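Local coordinates for protein trehalose monomycolate transport factor A (Mycolicibacterium smegmatis MC2 155, PDB 6T84) that is required for MmpL3-dependent transport of trehalose monomycolate to the mycobacterial cell wall, and for growth and cell elongation, here represented by most of its N-terminal domain, probably cytoplasmic, at residues V40-N51 and I64-V73; V84-E95 and P109-A120. One frame throughout, in Å; residues are numbered along the deposited sequence. Where two conformers were deposited one is given.

Overall arrangement
Both contacts reach one long antiparallel sheet, their centres about 20 Å apart, with strands 148-153 and 141-144 between them in the strand order. Both are mostly buried, yet they illustrate two ways of using a sheet. In contact 2 two neighbouring strands, 86-90 and 110-114, bond edge to edge over five residue pairs. In contact 1 the winding segment 40-51 packs valine and methionine side chains against the hairpin of strands 60-67 and 71-77, and brings strand 49-50, partner of 28-29, onto it by one backbone pair. Contact 1 has a lysine-glutamate bridge near the surface and a buried aspartate paired with helix 10-21; in contact 2 the buried arginine and aspartate lie on one strand.

Contact 1 (V40-N51 and I64-V73)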
loop_
_atom_site.group_PDB
_atom_site.type_symbol
_atom_site.label_atom_id
_atom_site.label_comp_id
_atom_site.label_asym_id
_atom_site.label_seq_id
_atom_site.Cartn_x
_atom_site.Cartn_y
_atom_site.Cartn_z
ATOM N N VAL A 40 -5.534 4.287 -3.809
ATOM C CA VAL A 40 -5.348 5.253 -4.896
ATOM C C VAL A 40 -5.792 4.754 -6.252
ATOM O O VAL A 40 -5.923 5.572 -7.175
ATOM C CB VAL A 40 -3.908 5.788 -5.039
ATOM C CG1 VAL A 40 -3.503 6.482 -3.809
ATOM C CG2 VAL A 40 -2.939 4.688 -5.326
ATOM N N MET A 41 -6.050 3.456 -6.402
ATOM C CA MET A 41 -6.426 2.933 -7.714
ATOM C C MET A 41 -7.847 3.317 -8.112
ATOM O O MET A 41 -8.149 3.338 -9.306
ATOM C CB MET A 41 -6.294 1.417 -7.768
ATOM C CG MET A 41 -5.007 0.841 -7.308
ATOM S SD MET A 41 -3.565 1.528 -8.165
ATOM C CE MET A 41 -2.265 0.782 -7.193
ATOM N N SER A 42 -8.710 3.663 -7.154
ATOM C CA SER A 42 -10.081 3.985 -7.541
ATOM C C SER A 42 -10.219 5.398 -8.104
ATOM O O SER A 42 -11.135 5.651 -8.893
ATOM C CB SER A 42 -11.044 3.746 -6.381
ATOM O OG SER A 42 -10.697 4.523 -5.247
ATOM N N THR A 43 -9.323 6.318 -7.734
ATOM C CA THR A 43 -9.383 7.702 -8.196
ATOM C C THR A 43 -8.488 7.972 -9.410
ATOM O O THR A 43 -8.168 9.131 -9.697
ATOM C CB THR A 43 -9.083 8.679 -7.056
ATOM O OG1 THR A 43 -7.775 8.428 -6.524
ATOM C CG2 THR A 43 -10.117 8.533 -5.943
ATOM N N VAL A 44 -8.071 6.924 -10.126
ATOM C CA VAL A 44 -7.272 7.078 -11.337
ATOM C C VAL A 44 -7.778 6.122 -12.408
ATOM O O VAL A 44 -8.428 5.111 -12.128
ATOM C CB VAL A 44 -5.755 6.855 -11.115
ATOM C CG1 VAL A 44 -5.203 7.821 -10.068
ATOM C CG2 VAL A 44 -5.481 5.397 -10.745
ATOM N N GLY A 45 -7.448 6.453 -13.648
ATOM C CA GLY A 45 -7.813 5.621 -14.773
ATOM C C GLY A 45 -7.006 6.025 -15.980
ATOM O O GLY A 45 -6.438 7.123 -16.031
ATOM N N ASP A 46 -6.957 5.113 -16.952
ATOM C CA ASP A 46 -6.203 5.306 -18.196
ATOM C C ASP A 46 -4.768 5.772 -17.930
ATOM O O ASP A 46 -4.280 6.747 -18.510
ATOM C CB ASP A 46 -6.933 6.232 -19.172
ATOM C CG ASP A 46 -6.396 6.115 -20.590
ATOM O OD1 ASP A 46 -6.661 5.083 -21.252
ATOM O OD2 ASP A 46 -5.693 7.050 -21.037
ATOM N N VAL A 47 -4.092 5.065 -17.021
ATOM C CA VAL A 47 -2.685 5.294 -16.717
ATOM C C VAL A 47 -1.988 3.943 -16.719
ATOM O O VAL A 47 -2.614 2.899 -16.565
ATOM C CB VAL A 47 -2.479 6.003 -15.362
ATOM C CG1 VAL A 47 -2.978 7.453 -15.423
ATOM C CG2 VAL A 47 -3.164 5.234 -14.237
ATOM N N THR A 48 -0.679 3.970 -16.915
ATOM C CA THR A 48 0.109 2.761 -16.788
ATOM C C THR A 48 1.151 2.974 -15.712
ATOM O O THR A 48 1.552 4.102 -15.411
ATOM C CB THR A 48 0.857 2.419 -18.069
ATOM O OG1 THR A 48 1.767 3.479 -18.343
ATOM C CG2 THR A 48 -0.092 2.256 -19.265
ATOM N N ALA A 49 1.636 1.866 -15.198
ATOM C CA ALA A 49 2.645 1.862 -14.144
ATOM C C ALA A 49 3.999 2.194 -14.763
ATOM O O ALA A 49 4.382 1.622 -15.806
ATOM C CB ALA A 49 2.670 0.477 -13.511
ATOM N N LYS A 50 4.741 3.111 -14.146
ATOM C CA LYS A 50 6.052 3.496 -14.661
ATOM C C LYS A 50 7.110 3.301 -13.600
ATOM O O LYS A 50 6.822 3.277 -12.401
ATOM C CB LYS A 50 6.082 4.948 -15.175
ATOM C CG LYS A 50 5.247 5.084 -16.452
ATOM C CD LYS A 50 5.496 6.363 -17.166
ATOM C CE LYS A 50 4.666 6.372 -18.466
ATOM N NZ LYS A 50 4.484 7.729 -19.031
ATOM N N ASN A 51 8.371 3.266 -14.041
ATOM C CA ASN A 51 9.506 3.056 -13.127
ATOM C C ASN A 51 9.227 1.882 -12.188
ATOM O O ASN A 51 9.207 1.997 -10.950
ATOM C CB ASN A 51 9.813 4.323 -12.321
ATOM C CG ASN A 51 10.394 5.379 -13.151
ATOM O OD1 ASN A 51 11.305 5.121 -13.914
ATOM N ND2 ASN A 51 9.910 6.614 -12.993
ATOM N N ILE A 64 6.785 -2.201 -7.004
ATOM C CA ILE A 64 6.906 -0.785 -6.675
ATOM C C ILE A 64 6.814 -0.034 -7.987
ATOM O O ILE A 64 7.506 -0.387 -8.949
ATOM C CB ILE A 64 8.247 -0.503 -5.980
ATOM C CG1 ILE A 64 8.380 -1.425 -4.737
ATOM C CG2 ILE A 64 8.309 0.998 -5.567
ATOM C CD1 ILE A 64 9.286 -2.626 -4.942
ATOM N N PHE A 65 5.975 0.997 -8.031
ATOM C CA PHE A 65 5.774 1.667 -9.321
ATOM C C PHE A 65 5.204 3.056 -9.080
ATOM O O PHE A 65 4.722 3.369 -7.985
ATOM C CB PHE A 65 4.853 0.856 -10.257
ATOM C CG PHE A 65 3.569 0.472 -9.621
ATOM C CD1 PHE A 65 2.465 1.337 -9.669
ATOM C CD2 PHE A 65 3.461 -0.721 -8.915
ATOM C CE1 PHE A 65 1.258 1.006 -9.001
ATOM C CE2 PHE A 65 2.251 -1.074 -8.290
ATOM C CZ PHE A 65 1.147 -0.213 -8.340
ATOM N N ASP A 66 5.292 3.902 -10.111
ATOM C CA ASP A 66 4.724 5.237 -10.061
ATOM C C ASP A 66 3.456 5.271 -10.908
ATOM O O ASP A 66 3.391 4.653 -11.975
ATOM C CB ASP A 66 5.706 6.277 -10.622
ATOM C CG ASP A 66 7.009 6.318 -9.864
ATOM O OD1 ASP A 66 7.030 5.964 -8.663
ATOM O OD2 ASP A 66 8.014 6.762 -10.461
ATOM N N ILE A 67 2.460 5.992 -10.414
ATOM C CA ILE A 67 1.291 6.377 -11.198
ATOM C C ILE A 67 1.441 7.871 -11.413
ATOM O O ILE A 67 1.280 8.650 -10.475
ATOM C CB ILE A 67 -0.011 6.069 -10.437
ATOM C CG1 ILE A 67 0.009 4.594 -9.963
ATOM C CG2 ILE A 67 -1.227 6.428 -11.295
ATOM C CD1 ILE A 67 -1.237 4.181 -9.177
ATOM N N GLU A 68 1.758 8.286 -12.643
ATOM C CA GLU A 68 2.232 9.662 -12.874
ATOM C C GLU A 68 1.432 10.738 -12.147
ATOM O O GLU A 68 0.201 10.784 -12.233
ATOM C CB GLU A 68 2.226 9.974 -14.362
ATOM C CG GLU A 68 3.400 9.402 -15.115
ATOM C CD GLU A 68 3.191 9.486 -16.604
ATOM O OE1 GLU A 68 3.483 10.549 -17.183
ATOM O OE2 GLU A 68 2.705 8.500 -17.191
ATOM N N GLU A 69 2.158 11.603 -11.439
ATOM C CA GLU A 69 1.587 12.729 -10.701
ATOM C C GLU A 69 0.481 12.308 -9.729
ATOM O O GLU A 69 -0.418 13.092 -9.415
ATOM C CB GLU A 69 1.109 13.824 -11.656
ATOM C CG GLU A 69 2.185 14.296 -12.623
ATOM C CD GLU A 69 1.664 15.313 -13.622
ATOM O OE1 GLU A 69 0.433 15.541 -13.652
ATOM O OE2 GLU A 69 2.485 15.885 -14.375
ATOM N N VAL A 70 0.521 11.072 -9.239
ATOM C CA VAL A 70 -0.474 10.642 -8.262
ATOM C C VAL A 70 0.240 10.079 -7.038
ATOM O O VAL A 70 0.080 10.580 -5.902
ATOM C CB VAL A 70 -1.441 9.588 -8.823
ATOM C CG1 VAL A 70 -2.307 9.027 -7.694
ATOM C CG2 VAL A 70 -2.319 10.167 -9.930
ATOM N N ALA A 71 1.018 9.025 -7.257
ATOM C CA ALA A 71 1.609 8.327 -6.128
ATOM C C ALA A 71 2.686 7.372 -6.609
ATOM O O ALA A 71 2.651 6.895 -7.747
ATOM C CB ALA A 71 0.557 7.468 -5.411
ATOM N N THR A 72 3.578 7.009 -5.690
ATOM C CA THR A 72 4.409 5.820 -5.808
ATOM C C THR A 72 3.762 4.767 -4.908
ATOM O O THR A 72 3.428 5.063 -3.761
ATOM C CB THR A 72 5.837 6.118 -5.329
ATOM O OG1 THR A 72 6.462 7.067 -6.242
ATOM C CG2 THR A 72 6.728 4.850 -5.226
ATOM N N VAL A 73 3.509 3.589 -5.439
ATOM C CA VAL A 73 2.808 2.517 -4.736
ATOM C C VAL A 73 3.748 1.345 -4.529
ATOM O O VAL A 73 4.494 0.964 -5.440
ATOM C CB VAL A 73 1.564 2.073 -5.536
ATOM C CG1 VAL A 73 0.854 0.945 -4.814
ATOM C CG2 VAL A 73 0.627 3.276 -5.714
HETATM O O HOH W 1 2.547 6.371 -14.727
HETATM O O HOH W 2 7.508 8.029 -12.871
#
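Phe65 meets Met41 at its ring edge: CE of Met41 lies near the ring plane, 3.7 Å from Phe65 CZ, and Ile67 CG1 sits at the edge too. One face lies against the carbonyl oxygen of Val73, while Trp36 sets its ring nearly parallel to that of Phe65. The motif is the antiparallel hairpin of strands 60-67 and 71-77, with a classic beta bulge at its turn end: Val70 and Ala71 both face Ile67, whose carbonyl accepts from both backbone nitrogens. Over it the 40-51 segment lays a row of apolar side chains. Met41 is bent at chi2 (-55°), bringing SD against the hairpin, 3.7 Å from Ile67 CD1. Val44 CG1 reaches tip to tip toward Val70 CG2 at 3.7 Å, and Val47 crosses Ile67 at about a right angle. Farther along, Lys50 and Asp66 form one antiparallel hydrogen-bonded pair. Asp66 OD1 accepts from Thr72 OG1 at 2.7 Å and pairs with Arg14 of helix 10-21, which probably favours the ionised form. Lys50 NZ reaches across to the hairpin tip and makes a salt bridge to Glu68 OE2, 2.7 Å, from well out of the carboxylate plane, less certain because Glu68 is poorly ordered. Asn51 OD1 is hydrogen-bonded to the Tyr25 hydroxyl, and in one of its two conformers ND2 donates to Asp66 OD2 at 3.2 Å, on the anti side, 24° out of the carboxylate plane.

Contact 2 (V84-E95 and P109-A120); sequences VVVDLRLKGLKE and PRMVYSTNLDAA
Val85 N, just beyond the paired strands, finds a side chain in place of a backbone acceptor: it donates to the hydroxyl oxygen OG1 of Thr115 at 2.9 Å, almost straight at 171°. Chi1 of Thr115 (59°) sets OG1 between its own backbone N and carbonyl carbon, and CG2 packs on Val85 CB. Val85 O is gripped twice, by Thr115 N in the carbonyl plane and by Ser114 OG, tilted from it, at 2.8 Å. The same OG accepts from Asn116 N, making an ST turn, and Asn116 OD1 then caps helix 117-123 by accepting from Ala119 N. Val84 fits against this corner, CG2 touching Ala119 CB. Val86, Leu88, Val112 and Ser114 share one face, where Val86 CG2 touches Ala120 CB at 4.2 Å. The other face is mixed, with Asp87 and Arg89 beside Met111 and Tyr113. Arg89 forms a two-pronged salt bridge with Asp87, NE to OD1 and NH2 to OD2, both at 2.8 Å and both on the syn side, which probably keeps the buried carboxylate charged. The Arg89 methylenes cross Tyr113 at about a right angle, CG lying 3.7 Å from CE1 at the ring edge. Waters bind the Tyr113 hydroxyl, beside Glu95 CG. With strand 141-144 beyond 86-90 and strand 102-107 beyond 110-114, these are inner strands of an antiparallel sheet, and 110-114 runs through the ST turn into an asparagine-capped helix.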
loop_
_atom_site.group_PDB
_atom_site.type_symbol
_atom_site.label_atom_id
_atom_site.label_comp_id
_atom_site.label_asym_id
_atom_site.label_seq_id
_atom_site.Cartn_x
_atom_site.Cartn_y
_atom_site.Cartn_z
ATOM N N VAL A 84 -12.065 -8.982 3.667
ATOM C CA VAL A 84 -12.172 -7.696 4.380
ATOM C C VAL A 84 -11.151 -6.716 3.807
ATOM O O VAL A 84 -10.018 -7.106 3.490
ATOM C CB VAL A 84 -11.931 -7.916 5.889
ATOM C CG1 VAL A 84 -11.973 -6.596 6.718
ATOM C CG2 VAL A 84 -12.964 -8.897 6.459
ATOM N N VAL A 85 -11.535 -5.441 3.685
ATOM C CA VAL A 85 -10.618 -4.354 3.300
ATOM C C VAL A 85 -10.456 -3.434 4.494
ATOM O O VAL A 85 -11.451 -2.996 5.064
ATOM C CB VAL A 85 -11.149 -3.560 2.092
ATOM C CG1 VAL A 85 -10.293 -2.288 1.818
ATOM C CG2 VAL A 85 -11.154 -4.447 0.882
ATOM N N VAL A 86 -9.227 -3.176 4.862
ATOM C CA VAL A 86 -8.890 -2.098 5.811
ATOM C C VAL A 86 -8.109 -1.044 5.046
ATOM O O VAL A 86 -7.190 -1.381 4.278
ATOM C CB VAL A 86 -8.076 -2.653 6.995
ATOM C CG1 VAL A 86 -7.655 -1.498 7.990
ATOM C CG2 VAL A 86 -8.886 -3.732 7.762
ATOM N N ASP A 87 -8.441 0.234 5.279
ATOM C CA ASP A 87 -7.766 1.370 4.648
ATOM C C ASP A 87 -7.416 2.330 5.782
ATOM O O ASP A 87 -8.302 2.761 6.530
ATOM C CB ASP A 87 -8.746 2.014 3.649
ATOM C CG ASP A 87 -8.176 3.196 2.894
ATOM O OD1 ASP A 87 -7.743 4.143 3.573
ATOM O OD2 ASP A 87 -8.215 3.196 1.631
ATOM N N LEU A 88 -6.142 2.606 5.918
ATOM C CA LEU A 88 -5.589 3.481 6.972
ATOM C C LEU A 88 -4.938 4.656 6.242
ATOM O O LEU A 88 -3.940 4.466 5.539
ATOM C CB LEU A 88 -4.538 2.659 7.731
ATOM C CG LEU A 88 -3.720 3.339 8.828
ATOM C CD1 LEU A 88 -4.660 3.747 9.970
ATOM C CD2 LEU A 88 -2.582 2.420 9.351
ATOM N N ARG A 89 -5.468 5.878 6.410
ATOM C CA ARG A 89 -4.983 7.004 5.616
ATOM C C ARG A 89 -4.899 8.252 6.482
ATOM O O ARG A 89 -5.572 8.362 7.514
ATOM C CB ARG A 89 -5.846 7.254 4.373
ATOM C CG ARG A 89 -7.276 7.526 4.684
ATOM C CD ARG A 89 -8.104 7.835 3.430
ATOM N NE ARG A 89 -8.088 6.687 2.497
ATOM C CZ ARG A 89 -8.278 6.794 1.184
ATOM N NH1 ARG A 89 -8.581 7.978 0.657
ATOM N NH2 ARG A 89 -8.208 5.715 0.378
ATOM N N LEU A 90 -4.054 9.185 6.063
ATOM C CA LEU A 90 -3.915 10.420 6.852
ATOM C C LEU A 90 -5.273 11.111 6.967
ATOM O O LEU A 90 -6.066 11.141 6.027
ATOM C CB LEU A 90 -2.939 11.368 6.136
ATOM C CG LEU A 90 -1.529 10.860 6.003
ATOM C CD1 LEU A 90 -0.636 11.873 5.278
ATOM C CD2 LEU A 90 -0.945 10.504 7.376
ATOM N N LYS A 91 -5.509 11.741 8.119
ATOM C CA LYS A 91 -6.803 12.378 8.381
ATOM C C LYS A 91 -7.145 13.499 7.388
ATOM O O LYS A 91 -8.338 13.768 7.147
ATOM C CB LYS A 91 -6.863 12.839 9.844
ATOM C CG LYS A 91 -5.913 13.928 10.137
ATOM C CD LYS A 91 -6.019 14.308 11.629
ATOM C CE LYS A 91 -5.204 15.559 11.971
ATOM N NZ LYS A 91 -3.754 15.279 12.172
ATOM N N GLY A 92 -6.151 14.205 6.845
ATOM C CA GLY A 92 -6.575 15.278 5.940
ATOM C C GLY A 92 -6.975 14.846 4.538
ATOM O O GLY A 92 -7.388 15.708 3.736
ATOM N N LEU A 93 -6.883 13.547 4.221
ATOM C CA LEU A 93 -7.230 13.055 2.906
ATOM C C LEU A 93 -8.712 12.718 2.840
ATOM O O LEU A 93 -9.376 12.514 3.853
ATOM C CB LEU A 93 -6.403 11.795 2.568
ATOM C CG LEU A 93 -4.893 12.069 2.550
ATOM C CD1 LEU A 93 -4.093 10.771 2.344
ATOM C CD2 LEU A 93 -4.516 13.174 1.523
ATOM N N LYS A 94 -9.225 12.613 1.621
ATOM C CA LYS A 94 -10.641 12.300 1.467
ATOM C C LYS A 94 -10.901 10.869 1.906
ATOM O O LYS A 94 -10.033 10.004 1.801
ATOM C CB LYS A 94 -11.046 12.387 -0.010
ATOM C CG LYS A 94 -10.844 13.743 -0.672
ATOM C CD LYS A 94 -12.058 14.643 -0.501
ATOM C CE LYS A 94 -11.827 15.986 -1.169
ATOM N NZ LYS A 94 -13.010 16.875 -1.089
ATOM N N GLU A 95 -12.100 10.621 2.420
ATOM C CA GLU A 95 -12.496 9.254 2.738
ATOM C C GLU A 95 -12.511 8.445 1.442
ATOM O O GLU A 95 -12.709 9.008 0.340
ATOM C CB GLU A 95 -13.913 9.200 3.303
ATOM C CG GLU A 95 -14.139 10.095 4.511
ATOM C CD GLU A 95 -15.520 9.891 5.107
ATOM O OE1 GLU A 95 -16.432 9.460 4.362
ATOM O OE2 GLU A 95 -15.685 10.143 6.323
ATOM N N PRO A 109 -2.604 10.508 13.603
ATOM C CA PRO A 109 -2.634 11.304 12.386
ATOM C C PRO A 109 -3.497 10.672 11.315
ATOM O O PRO A 109 -3.560 11.218 10.200
ATOM C CB PRO A 109 -1.149 11.281 11.961
ATOM C CG PRO A 109 -0.675 9.934 12.407
ATOM C CD PRO A 109 -1.347 9.736 13.745
ATOM N N ARG A 110 -4.097 9.486 11.590
ATOM C CA ARG A 110 -4.770 8.675 10.560
ATOM C C ARG A 110 -6.229 8.394 10.914
ATOM O O ARG A 110 -6.686 8.546 12.064
ATOM C CB ARG A 110 -3.995 7.345 10.369
ATOM C CG ARG A 110 -2.674 7.540 9.621
ATOM C CD ARG A 110 -1.681 6.432 9.809
ATOM N NE ARG A 110 -0.645 6.570 8.812
ATOM C CZ ARG A 110 0.586 6.962 9.010
ATOM N NH1 ARG A 110 1.035 7.217 10.243
ATOM N NH2 ARG A 110 1.372 7.071 7.971
ATOM N N MET A 111 -6.959 7.917 9.891
ATOM C CA MET A 111 -8.300 7.389 10.024
ATOM C C MET A 111 -8.315 5.978 9.466
ATOM O O MET A 111 -7.608 5.687 8.499
ATOM C CB MET A 111 -9.295 8.262 9.225
ATOM C CG MET A 111 -9.324 9.717 9.661
ATOM S SD MET A 111 -10.366 9.797 11.114
ATOM C CE MET A 111 -10.197 11.549 11.578
ATOM N N VAL A 112 -9.093 5.106 10.100
ATOM C CA VAL A 112 -9.259 3.720 9.679
ATOM C C VAL A 112 -10.649 3.551 9.089
ATOM O O VAL A 112 -11.641 3.916 9.734
ATOM C CB VAL A 112 -9.095 2.753 10.868
ATOM C CG1 VAL A 112 -9.162 1.311 10.366
ATOM C CG2 VAL A 112 -7.791 3.038 11.625
ATOM N N TYR A 113 -10.712 2.964 7.887
ATOM C CA TYR A 113 -11.963 2.651 7.210
ATOM C C TYR A 113 -11.968 1.145 6.945
ATOM O O TYR A 113 -10.908 0.528 6.715
ATOM C CB TYR A 113 -12.077 3.410 5.854
ATOM C CG TYR A 113 -11.964 4.895 6.032
ATOM C CD1 TYR A 113 -10.707 5.511 6.050
ATOM C CD2 TYR A 113 -13.073 5.684 6.170
ATOM C CE1 TYR A 113 -10.569 6.887 6.158
ATOM C CE2 TYR A 113 -12.922 7.093 6.342
ATOM C CZ TYR A 113 -11.674 7.652 6.336
ATOM O OH TYR A 113 -11.491 9.005 6.545
ATOM N N SER A 114 -13.147 0.531 6.922
ATOM C CA SER A 114 -13.168 -0.883 6.572
ATOM C C SER A 114 -14.508 -1.289 5.997
ATOM O O SER A 114 -15.547 -0.666 6.261
ATOM C CB SER A 114 -12.893 -1.742 7.800
ATOM O OG SER A 114 -12.794 -3.127 7.464
ATOM N N THR A 115 -14.469 -2.377 5.229
ATOM C CA THR A 115 -15.680 -3.032 4.742
ATOM C C THR A 115 -16.330 -3.898 5.818
ATOM O O THR A 115 -17.459 -4.350 5.617
ATOM C CB THR A 115 -15.341 -3.923 3.524
ATOM O OG1 THR A 115 -14.362 -4.887 3.927
ATOM C CG2 THR A 115 -14.834 -3.112 2.375
ATOM N N ASN A 116 -15.661 -4.146 6.959
ATOM C CA ASN A 116 -16.242 -5.004 8.007
ATOM C C ASN A 116 -15.752 -4.401 9.320
ATOM O O ASN A 116 -14.617 -4.645 9.718
ATOM C CB ASN A 116 -15.758 -6.451 7.814
ATOM C CG ASN A 116 -16.319 -7.458 8.871
ATOM O OD1 ASN A 116 -16.550 -7.115 10.049
ATOM N ND2 ASN A 116 -16.519 -8.714 8.447
ATOM N N LEU A 117 -16.590 -3.583 9.944
ATOM C CA LEU A 117 -16.119 -2.817 11.099
ATOM C C LEU A 117 -15.725 -3.739 12.246
ATOM O O LEU A 117 -14.765 -3.456 12.981
ATOM C CB LEU A 117 -17.192 -1.820 11.544
ATOM C CG LEU A 117 -17.487 -0.704 10.516
ATOM C CD1 LEU A 117 -18.539 0.285 11.104
ATOM C CD2 LEU A 117 -16.221 0.010 10.050
ATOM N N ASP A 118 -16.477 -4.833 12.434
ATOM C CA ASP A 118 -16.159 -5.770 13.504
ATOM C C ASP A 118 -14.801 -6.423 13.300
ATOM O O ASP A 118 -13.997 -6.514 14.235
ATOM C CB ASP A 118 -17.255 -6.842 13.597
ATOM C CG ASP A 118 -18.506 -6.329 14.294
ATOM O OD1 ASP A 118 -18.403 -5.310 15.017
ATOM O OD2 ASP A 118 -19.584 -6.934 14.117
ATOM N N ALA A 119 -14.521 -6.879 12.078
ATOM C CA ALA A 119 -13.218 -7.480 11.809
ATOM C C ALA A 119 -12.100 -6.440 11.969
ATOM O O ALA A 119 -11.041 -6.731 12.552
ATOM C CB ALA A 119 -13.187 -8.079 10.401
ATOM N N ALA A 120 -12.320 -5.220 11.464
ATOM C CA ALA A 120 -11.290 -4.193 11.572
ATOM C C ALA A 120 -11.027 -3.821 13.033
ATOM O O ALA A 120 -9.884 -3.528 13.418
ATOM C CB ALA A 120 -11.728 -2.995 10.757
HETATM O O HOH W 3 -1.711 6.001 6.270
HETATM O O HOH W 4 -9.119 10.345 5.820
HETATM O O HOH W 5 -2.312 13.576 9.603
HETATM O O HOH W 6 -13.090 10.674 8.124
#